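PDB 4IUS: GCN5-related N-acetyltransferase, which probably transfers an acyl group, perhaps acetyl, to an acceptor that has not been identified. Local coordinates for residues R20-V25 and W40-A45; T65-F70 and L250-G255; A126-A129 and E133-A136. The protein carries 1 engineered substitution. One frame throughout, in Å; residues are numbered along the deposited sequence. Where two conformers were deposited one is given.

Contact 1: residues R20-V25 and W40-A45; sequences RSRRQV and WFLSRA. With SO4 (sulfate ion), chain C.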
loop_
_atom_site.group_PDB
_atom_site.type_symbol
_atom_site.label_atom_id
_atom_site.label_comp_id
_atom_site.label_asym_id
_atom_site.label_seq_id
_atom_site.Cartn_x
_atom_site.Cartn_y
_atom_site.Cartn_z
ATOM N N ARG A 20 0.201 11.614 -8.342
ATOM C CA ARG A 20 -0.965 12.484 -8.423
ATOM C C ARG A 20 -0.959 13.552 -7.332
ATOM O O ARG A 20 -1.616 14.577 -7.522
ATOM C CB ARG A 20 -2.262 11.699 -8.356
ATOM C CG ARG A 20 -2.443 10.708 -9.493
ATOM C CD ARG A 20 -3.682 9.871 -9.264
ATOM N NE ARG A 20 -3.961 8.972 -10.386
ATOM C CZ ARG A 20 -4.362 7.693 -10.284
ATOM N NH1 ARG A 20 -4.513 7.105 -9.115
ATOM N NH2 ARG A 20 -4.624 7.008 -11.376
ATOM N N SER A 21 -0.289 13.307 -6.205
ATOM C CA SER A 21 -0.286 14.254 -5.100
ATOM C C SER A 21 1.101 14.611 -4.543
ATOM O O SER A 21 1.231 15.170 -3.460
ATOM C CB SER A 21 -1.169 13.736 -3.961
ATOM O OG SER A 21 -0.652 12.546 -3.459
ATOM N N ARG A 22 2.145 14.258 -5.270
ATOM C CA ARG A 22 3.515 14.492 -4.834
ATOM C C ARG A 22 4.370 15.078 -5.934
ATOM O O ARG A 22 4.219 14.719 -7.104
ATOM C CB ARG A 22 4.139 13.197 -4.337
ATOM C CG ARG A 22 3.456 12.628 -3.102
ATOM C CD ARG A 22 3.813 11.227 -2.816
ATOM N NE ARG A 22 3.112 10.705 -1.684
ATOM C CZ ARG A 22 1.888 10.214 -1.670
ATOM N NH1 ARG A 22 1.141 10.248 -2.746
ATOM N NH2 ARG A 22 1.415 9.708 -0.530
ATOM N N ARG A 23 5.262 15.973 -5.521
ATOM C CA ARG A 23 6.250 16.541 -6.430
ATOM C C ARG A 23 7.351 15.526 -6.672
ATOM O O ARG A 23 7.779 14.837 -5.747
ATOM C CB ARG A 23 6.805 17.856 -5.850
ATOM C CG ARG A 23 7.896 18.494 -6.682
ATOM C CD ARG A 23 8.199 19.885 -6.184
ATOM N NE ARG A 23 8.767 19.892 -4.843
ATOM C CZ ARG A 23 10.060 19.750 -4.573
ATOM N NH1 ARG A 23 10.919 19.496 -5.534
ATOM N NH2 ARG A 23 10.489 19.820 -3.323
ATOM N N GLN A 24 7.814 15.464 -7.910
ATOM C CA GLN A 24 8.827 14.501 -8.317
ATOM C C GLN A 24 10.204 15.110 -8.390
ATOM O O GLN A 24 10.389 16.213 -8.925
ATOM C CB GLN A 24 8.514 13.958 -9.705
ATOM C CG GLN A 24 7.215 13.221 -9.796
ATOM C CD GLN A 24 6.908 12.837 -11.210
ATOM O OE1 GLN A 24 7.733 12.254 -11.893
ATOM N NE2 GLN A 24 5.747 13.274 -11.684
ATOM N N VAL A 25 11.172 14.359 -7.890
ATOM C CA VAL A 25 12.610 14.628 -8.084
ATOM C C VAL A 25 13.204 13.396 -8.778
ATOM O O VAL A 25 13.551 12.397 -8.132
ATOM C CB VAL A 25 13.309 14.918 -6.756
ATOM C CG1 VAL A 25 14.808 15.135 -6.991
ATOM C CG2 VAL A 25 12.633 16.116 -6.086
ATOM N N TRP A 40 5.935 11.875 7.799
ATOM C CA TRP A 40 7.170 11.348 7.195
ATOM C C TRP A 40 6.917 10.359 6.064
ATOM O O TRP A 40 7.550 10.425 5.008
ATOM C CB TRP A 40 8.076 10.752 8.253
ATOM C CG TRP A 40 7.607 9.484 8.884
ATOM C CD1 TRP A 40 6.888 9.353 10.055
ATOM C CD2 TRP A 40 7.828 8.134 8.391
ATOM N NE1 TRP A 40 6.645 8.018 10.318
ATOM C CE2 TRP A 40 7.191 7.238 9.330
ATOM C CE3 TRP A 40 8.482 7.599 7.287
ATOM C CZ2 TRP A 40 7.214 5.835 9.151
ATOM C CZ3 TRP A 40 8.471 6.225 7.092
ATOM C CH2 TRP A 40 7.864 5.361 8.019
ATOM N N PHE A 41 5.943 9.479 6.238
ATOM C CA PHE A 41 5.729 8.382 5.304
ATOM C C PHE A 41 5.018 8.819 4.041
ATOM O O PHE A 41 4.922 8.019 3.097
ATOM C CB PHE A 41 5.042 7.183 5.955
ATOM C CG PHE A 41 3.706 7.498 6.570
ATOM C CD1 PHE A 41 2.594 7.638 5.785
ATOM C CD2 PHE A 41 3.599 7.706 7.933
ATOM C CE1 PHE A 41 1.365 7.967 6.349
ATOM C CE2 PHE A 41 2.390 8.014 8.518
ATOM C CZ PHE A 41 1.268 8.153 7.714
ATOM N N LEU A 42 4.518 10.053 3.971
ATOM C CA LEU A 42 3.934 10.607 2.781
ATOM C C LEU A 42 4.969 10.994 1.730
ATOM O O LEU A 42 4.581 11.298 0.574
ATOM C CB LEU A 42 3.013 11.786 3.082
ATOM C CG LEU A 42 1.791 11.394 3.950
ATOM C CD1 LEU A 42 0.956 12.653 4.178
ATOM C CD2 LEU A 42 0.969 10.256 3.341
ATOM N N SER A 43 6.238 11.028 2.100
ATOM C CA SER A 43 7.310 11.313 1.161
ATOM C C SER A 43 8.283 10.138 1.135
ATOM O O SER A 43 8.687 9.679 2.174
ATOM C CB SER A 43 8.028 12.597 1.515
ATOM O OG SER A 43 7.150 13.726 1.460
ATOM N N ARG A 44 8.662 9.663 -0.056
ATOM C CA ARG A 44 9.549 8.510 -0.173
ATOM C C ARG A 44 10.112 8.497 -1.571
ATOM O O ARG A 44 9.640 9.221 -2.466
ATOM C CB ARG A 44 8.804 7.193 0.090
ATOM C CG ARG A 44 7.800 6.841 -0.964
ATOM C CD ARG A 44 7.126 5.499 -0.744
ATOM N NE ARG A 44 6.367 5.550 0.501
ATOM C CZ ARG A 44 5.085 5.220 0.642
ATOM N NH1 ARG A 44 4.406 4.672 -0.359
ATOM N NH2 ARG A 44 4.515 5.341 1.850
ATOM N N ALA A 45 11.131 7.665 -1.762
ATOM C CA ALA A 45 11.637 7.361 -3.097
ATOM C C ALA A 45 11.130 5.998 -3.571
ATOM O O ALA A 45 10.962 5.083 -2.746
ATOM C CB ALA A 45 13.140 7.419 -3.150
HETATM S S SO4 C . -3.643 9.402 -14.105
HETATM O O1 SO4 C . -4.558 8.243 -14.034
HETATM O O2 SO4 C . -3.541 10.040 -12.774
HETATM O O3 SO4 C . -2.273 8.941 -14.422
HETATM O O4 SO4 C . -4.138 10.390 -15.078
HETATM O O HOH W 1 3.298 7.949 0.693
#

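Contact 2: residues T65-F70 and L250-G255; sequences TIRKAF and LGDPGG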
loop_
_atom_site.group_PDB
_atom_site.type_symbol
_atom_site.label_atom_id
_atom_site.label_comp_id
_atom_site.label_asym_id
_atom_site.label_seq_id
_atom_site.Cartn_x
_atom_site.Cartn_y
_atom_site.Cartn_z
ATOM N N THR A 65 21.138 13.300 -4.823
ATOM C CA THR A 65 20.231 14.284 -5.370
ATOM C C THR A 65 18.884 14.272 -4.612
ATOM O O THR A 65 18.328 15.304 -4.234
ATOM C CB THR A 65 20.013 14.042 -6.869
ATOM O OG1 THR A 65 21.267 14.186 -7.544
ATOM C CG2 THR A 65 18.991 14.997 -7.475
ATOM N N ILE A 66 18.353 13.078 -4.403
ATOM C CA ILE A 66 17.113 12.930 -3.689
ATOM C C ILE A 66 17.258 13.284 -2.224
ATOM O O ILE A 66 16.413 13.985 -1.642
ATOM C CB ILE A 66 16.511 11.530 -3.928
ATOM C CG1 ILE A 66 16.133 11.413 -5.429
ATOM C CG2 ILE A 66 15.350 11.278 -2.961
ATOM C CD1 ILE A 66 15.898 10.023 -5.909
ATOM N N ARG A 67 18.343 12.852 -1.601
ATOM C CA ARG A 67 18.611 13.211 -0.195
ATOM C C ARG A 67 18.646 14.728 -0.047
ATOM O O ARG A 67 18.137 15.248 0.957
ATOM C CB ARG A 67 19.903 12.607 0.318
ATOM C CG ARG A 67 19.802 11.135 0.608
ATOM C CD ARG A 67 21.159 10.524 0.924
ATOM N NE ARG A 67 21.014 9.165 1.402
ATOM C CZ ARG A 67 21.906 8.195 1.292
ATOM N NH1 ARG A 67 23.046 8.384 0.627
ATOM N NH2 ARG A 67 21.618 7.003 1.778
ATOM N N LYS A 68 19.277 15.436 -0.987
ATOM C CA LYS A 68 19.347 16.901 -0.932
ATOM C C LYS A 68 17.952 17.512 -0.929
ATOM O O LYS A 68 17.646 18.462 -0.203
ATOM C CB LYS A 68 20.164 17.439 -2.139
ATOM C CG LYS A 68 20.401 18.960 -2.160
ATOM C CD LYS A 68 21.532 19.379 -3.110
ATOM C CE LYS A 68 21.206 19.246 -4.610
ATOM N NZ LYS A 68 22.353 19.692 -5.476
ATOM N N ALA A 69 17.101 17.009 -1.803
ATOM C CA ALA A 69 15.742 17.507 -1.937
ATOM C C ALA A 69 14.936 17.268 -0.667
ATOM O O ALA A 69 14.188 18.138 -0.228
ATOM C CB ALA A 69 15.062 16.892 -3.136
ATOM N N PHE A 70 15.107 16.104 -0.032
ATOM C CA PHE A 70 14.426 15.807 1.203
ATOM C C PHE A 70 14.975 16.691 2.317
ATOM O O PHE A 70 14.216 17.200 3.148
ATOM C CB PHE A 70 14.575 14.318 1.552
ATOM C CG PHE A 70 13.528 13.435 0.934
ATOM C CD1 PHE A 70 13.358 13.370 -0.454
ATOM C CD2 PHE A 70 12.655 12.756 1.724
ATOM C CE1 PHE A 70 12.350 12.603 -1.026
ATOM C CE2 PHE A 70 11.631 11.992 1.168
ATOM C CZ PHE A 70 11.470 11.916 -0.220
ATOM N N LEU A 250 13.240 0.345 2.681
ATOM C CA LEU A 250 14.548 0.852 3.070
ATOM C C LEU A 250 14.439 2.200 3.763
ATOM O O LEU A 250 13.598 3.022 3.395
ATOM C CB LEU A 250 15.452 1.041 1.840
ATOM C CG LEU A 250 15.629 -0.185 0.936
ATOM C CD1 LEU A 250 14.716 -0.193 -0.296
ATOM C CD2 LEU A 250 17.102 -0.274 0.523
ATOM N N GLY A 251 15.326 2.435 4.715
ATOM C CA GLY A 251 15.414 3.728 5.329
ATOM C C GLY A 251 16.833 4.285 5.381
ATOM O O GLY A 251 17.796 3.541 5.478
ATOM N N ASP A 252 16.944 5.604 5.379
ATOM C CA ASP A 252 18.201 6.288 5.639
ATOM C C ASP A 252 18.546 6.209 7.122
ATOM O O ASP A 252 17.722 5.867 7.981
ATOM C CB ASP A 252 18.145 7.738 5.183
ATOM C CG ASP A 252 18.822 7.980 3.872
ATOM O OD1 ASP A 252 19.199 7.041 3.173
ATOM O OD2 ASP A 252 18.922 9.175 3.507
ATOM N N PRO A 253 19.780 6.592 7.465
ATOM C CA PRO A 253 20.164 6.610 8.874
ATOM C C PRO A 253 19.329 7.608 9.676
ATOM O O PRO A 253 18.845 8.611 9.141
ATOM C CB PRO A 253 21.639 7.045 8.835
ATOM C CG PRO A 253 22.100 6.654 7.484
ATOM C CD PRO A 253 20.914 6.870 6.577
ATOM N N GLY A 254 19.217 7.352 10.971
ATOM C CA GLY A 254 18.588 8.260 11.888
ATOM C C GLY A 254 17.131 8.531 11.578
ATOM O O GLY A 254 16.425 7.633 11.119
ATOM N N GLY A 255 16.662 9.734 11.874
ATOM C CA GLY A 255 15.303 10.116 11.539
ATOM C C GLY A 255 14.303 9.073 11.986
ATOM O O GLY A 255 14.314 8.691 13.150
#

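Contact 3: residues A126-A129 and E133-A136; sequences AVVA and EQEA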
loop_
_atom_site.group_PDB
_atom_site.type_symbol
_atom_site.label_atom_id
_atom_site.label_comp_id
_atom_site.label_asym_id
_atom_site.label_seq_id
_atom_site.Cartn_x
_atom_site.Cartn_y
_atom_site.Cartn_z
ATOM N N ALA A 126 -21.166 -2.847 4.326
ATOM C CA ALA A 126 -21.595 -1.691 3.587
ATOM C C ALA A 126 -20.376 -0.896 3.131
ATOM O O ALA A 126 -19.464 -0.638 3.906
ATOM C CB ALA A 126 -22.474 -0.794 4.467
ATOM N N VAL A 127 -20.392 -0.398 1.904
ATOM C CA VAL A 127 -19.400 0.527 1.416
ATOM C C VAL A 127 -19.507 1.837 2.214
ATOM O O VAL A 127 -20.602 2.313 2.523
ATOM C CB VAL A 127 -19.612 0.795 -0.086
ATOM C CG1 VAL A 127 -20.850 1.660 -0.307
ATOM C CG2 VAL A 127 -18.375 1.424 -0.705
ATOM N N VAL A 128 -18.375 2.446 2.533
ATOM C CA VAL A 128 -18.339 3.754 3.185
ATOM C C VAL A 128 -18.927 4.806 2.250
ATOM O O VAL A 128 -18.538 4.891 1.087
ATOM C CB VAL A 128 -16.903 4.133 3.565
ATOM C CG1 VAL A 128 -16.773 5.590 3.905
ATOM C CG2 VAL A 128 -16.447 3.276 4.712
ATOM N N ALA A 129 -19.901 5.571 2.751
ATOM C CA ALA A 129 -20.667 6.524 1.963
ATOM C C ALA A 129 -20.817 7.872 2.660
ATOM O O ALA A 129 -21.688 8.667 2.275
ATOM C CB ALA A 129 -22.016 5.926 1.632
ATOM N N GLU A 133 -18.624 7.754 8.228
ATOM C CA GLU A 133 -18.269 6.337 8.058
ATOM C C GLU A 133 -16.780 6.190 7.787
ATOM O O GLU A 133 -16.170 5.249 8.264
ATOM C CB GLU A 133 -19.129 5.688 6.961
ATOM C CG GLU A 133 -20.552 5.452 7.407
ATOM C CD GLU A 133 -21.529 5.173 6.317
ATOM O OE1 GLU A 133 -21.185 4.735 5.236
ATOM O OE2 GLU A 133 -22.717 5.424 6.590
ATOM N N GLN A 134 -16.183 7.141 7.033
ATOM C CA GLN A 134 -14.742 7.090 6.801
ATOM C C GLN A 134 -13.989 7.306 8.112
ATOM O O GLN A 134 -12.973 6.707 8.343
ATOM C CB GLN A 134 -14.324 8.072 5.725
ATOM C CG GLN A 134 -12.873 7.969 5.325
ATOM C CD GLN A 134 -12.501 6.583 4.778
ATOM O OE1 GLN A 134 -13.199 6.067 3.900
ATOM N NE2 GLN A 134 -11.443 5.971 5.309
ATOM N N GLU A 135 -14.496 8.184 8.963
ATOM C CA GLU A 135 -13.914 8.415 10.274
ATOM C C GLU A 135 -13.959 7.184 11.120
ATOM O O GLU A 135 -12.974 6.828 11.790
ATOM C CB GLU A 135 -14.600 9.589 10.972
ATOM C CG GLU A 135 -14.334 10.949 10.325
ATOM C CD GLU A 135 -15.258 12.062 10.866
ATOM O OE1 GLU A 135 -16.207 11.796 11.683
ATOM O OE2 GLU A 135 -15.039 13.199 10.427
ATOM N N ALA A 136 -15.061 6.438 11.046
ATOM C CA ALA A 136 -15.152 5.168 11.748
ATOM C C ALA A 136 -14.145 4.181 11.201
ATOM O O ALA A 136 -13.476 3.485 11.975
ATOM C CB ALA A 136 -16.554 4.589 11.663
HETATM O O HOH W 2 -20.298 1.903 5.675
#

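Contact 1: residues R20-V25 and W40-A45
Arg-22 reaches Leu-42 within the three-stranded antiparallel meander of strands 22-27, 30-35 and 44-47, linking the start of strand 22-27 to the turn that leads into strand 44-47. Its chain is extended from CG to NE, with CG anti to the carbonyl carbon (chi1 -64°), and this carries the guanidinium past Leu-33 of the middle strand to the 3-10 turn at 40-42.

The direct hydrogen bond runs from Arg-22 NE to Leu-42 O, 2.8 Å long and fairly straight (160° at the hydrogen). The carbonyl oxygen meets the guanidinium at its edge, close to its plane, while NE itself stands somewhat tilted from the plane of the carbonyl. A second, indirect link goes through water 1: Arg-22 NH2 gives it a weak bond of 2.9 Å, and the water donates to Phe-41 O at 2.9 Å. The remaining nitrogen, NH1, turns to Leu-18 O at the end of helix 6-19.

Van der Waals contact is slight: the Leu-42 CD2 methyl lies 3.9 Å from Arg-22 NH2, and the two side chains cross at about a right angle.

Two residues earlier, Arg-20 grips a sulfate, probably from the crystallisation liquor. Its NE donates to sulfate O2 (2.6 Å) and its NH2 to sulfate O1 (2.9 Å), both nearly straight; Gln-16 NE2 binds the same ion.

NE and NH1 of Arg-22 each hold a carbonyl, which probably limits rotation of the group; the weak water bond adds little. The charge is met here by neutral carbonyl acceptors, with no acid in either segment.

Contact 2: residues T65-F70 and L250-G255
A side-on, two-pronged salt bridge between Arg-67 and Asp-252 ties helix 59-71 to the loop that leaves strand 242-251. Arg-67 stretches out from the helix with CG lying beside the backbone N (chi1 -75°), and its chain, extended from CG to NE, takes NE and NH2 to the carboxylate.

Each prong has its own oxygen. Arg-67 NH2 donates to Asp-252 OD1 at 2.8 Å, with the oxygen in the guanidinium plane but approached from above the carboxylate plane. Arg-67 NE donates to Asp-252 OD2 at 3.0 Å, this time on the syn side of the acid and less straight. The two flat groups are 38° apart, so the pairing is twisted rather than coplanar.

Arg-67 has further partners: NH1 makes a salt bridge to Glu-64 and a hydrogen bond to His-96 O. Leu-77 and Met-98 pack against the side chain of Asp-252, whose backbone pairs with Leu-77.

A methionine in place of Arg-67 would probably leave the buried carboxylate of Asp-252 without its counter-charge and Glu-64 without a mate.

The arginine serves two acids, and its charge probably favours the ionised form of Asp-252 despite its burial; the same bridge pins the loop to a helix nearly two hundred residues earlier in the chain.

Contact 3: residues A126-A129 and E133-A136
Val-128 lays its CG1 methyl over the first turn of helix 131-141, 3.5 Å from Gln-134 N and 3.9 Å from Glu-133 CB. This is the strand-to-helix connection at the start of the GNAT fold: strand 123-127, at the edge of the mixed sheet, turns within a few residues into the helix. The valine side chain is buried. With CG1 anti to the backbone N (chi1 165°), that methyl is the branch sent to the helix, where it also meets Gln-134 OE1 at 3.6 Å. The side chains of Val-128 and Gln-134 cross at about a right angle, and Ala-163, Leu-165 and Phe-154 also pack against the valine.

Gln-134 is bent at its second torsion, which folds the amide back beside Val-128. Its polar end is engaged along the helix, where NE2 bonds to Asn-138 OD1.

Glu-133 supplies the polar half. Its chain is extended beyond CG and runs back toward the loop, where OE1 takes the backbone N-H of Ala-129 at 2.9 Å. One residue further along, Ser-130 OG accepts the backbone N-H of Glu-133, so the short turn is stitched in both directions. Water 2 lies 3.0 Å from Glu-133 OE1 and 3.2 Å from Ala-126 O, although it has more acceptors near it than protons to give and may not serve all of them at once.

The direct bond to the loop makes an angle of 152° at the hydrogen; separately, Ala-129 N approaches OE1 from above the carboxylate of Glu-133, 38° out of its plane.

Overall arrangement
Contacts 1 and 2 are neighbours, about 12 Å apart centre to centre, and share one packed region: Phe-70 CZ of helix 59-71 sits 3.6 Å from Arg-44 N, and Val-25 CG2 touches Ala-69 CB at 3.9 Å. The helix covers the small antiparallel sheet while offering Arg-67 to contact 2. Contact 3 lies across the molecule, about 36 Å from contact 2 and about 26 Å from contact 1 between centres, touching neither. Yet contacts 2 and 3 reach the same mixed sheet, and contact 3 is nested in the chain loop that contact 2 closes. The sulfate sits beside contact 1 on Arg-20, takes no part in the pairing with 40-45 and marks no known site.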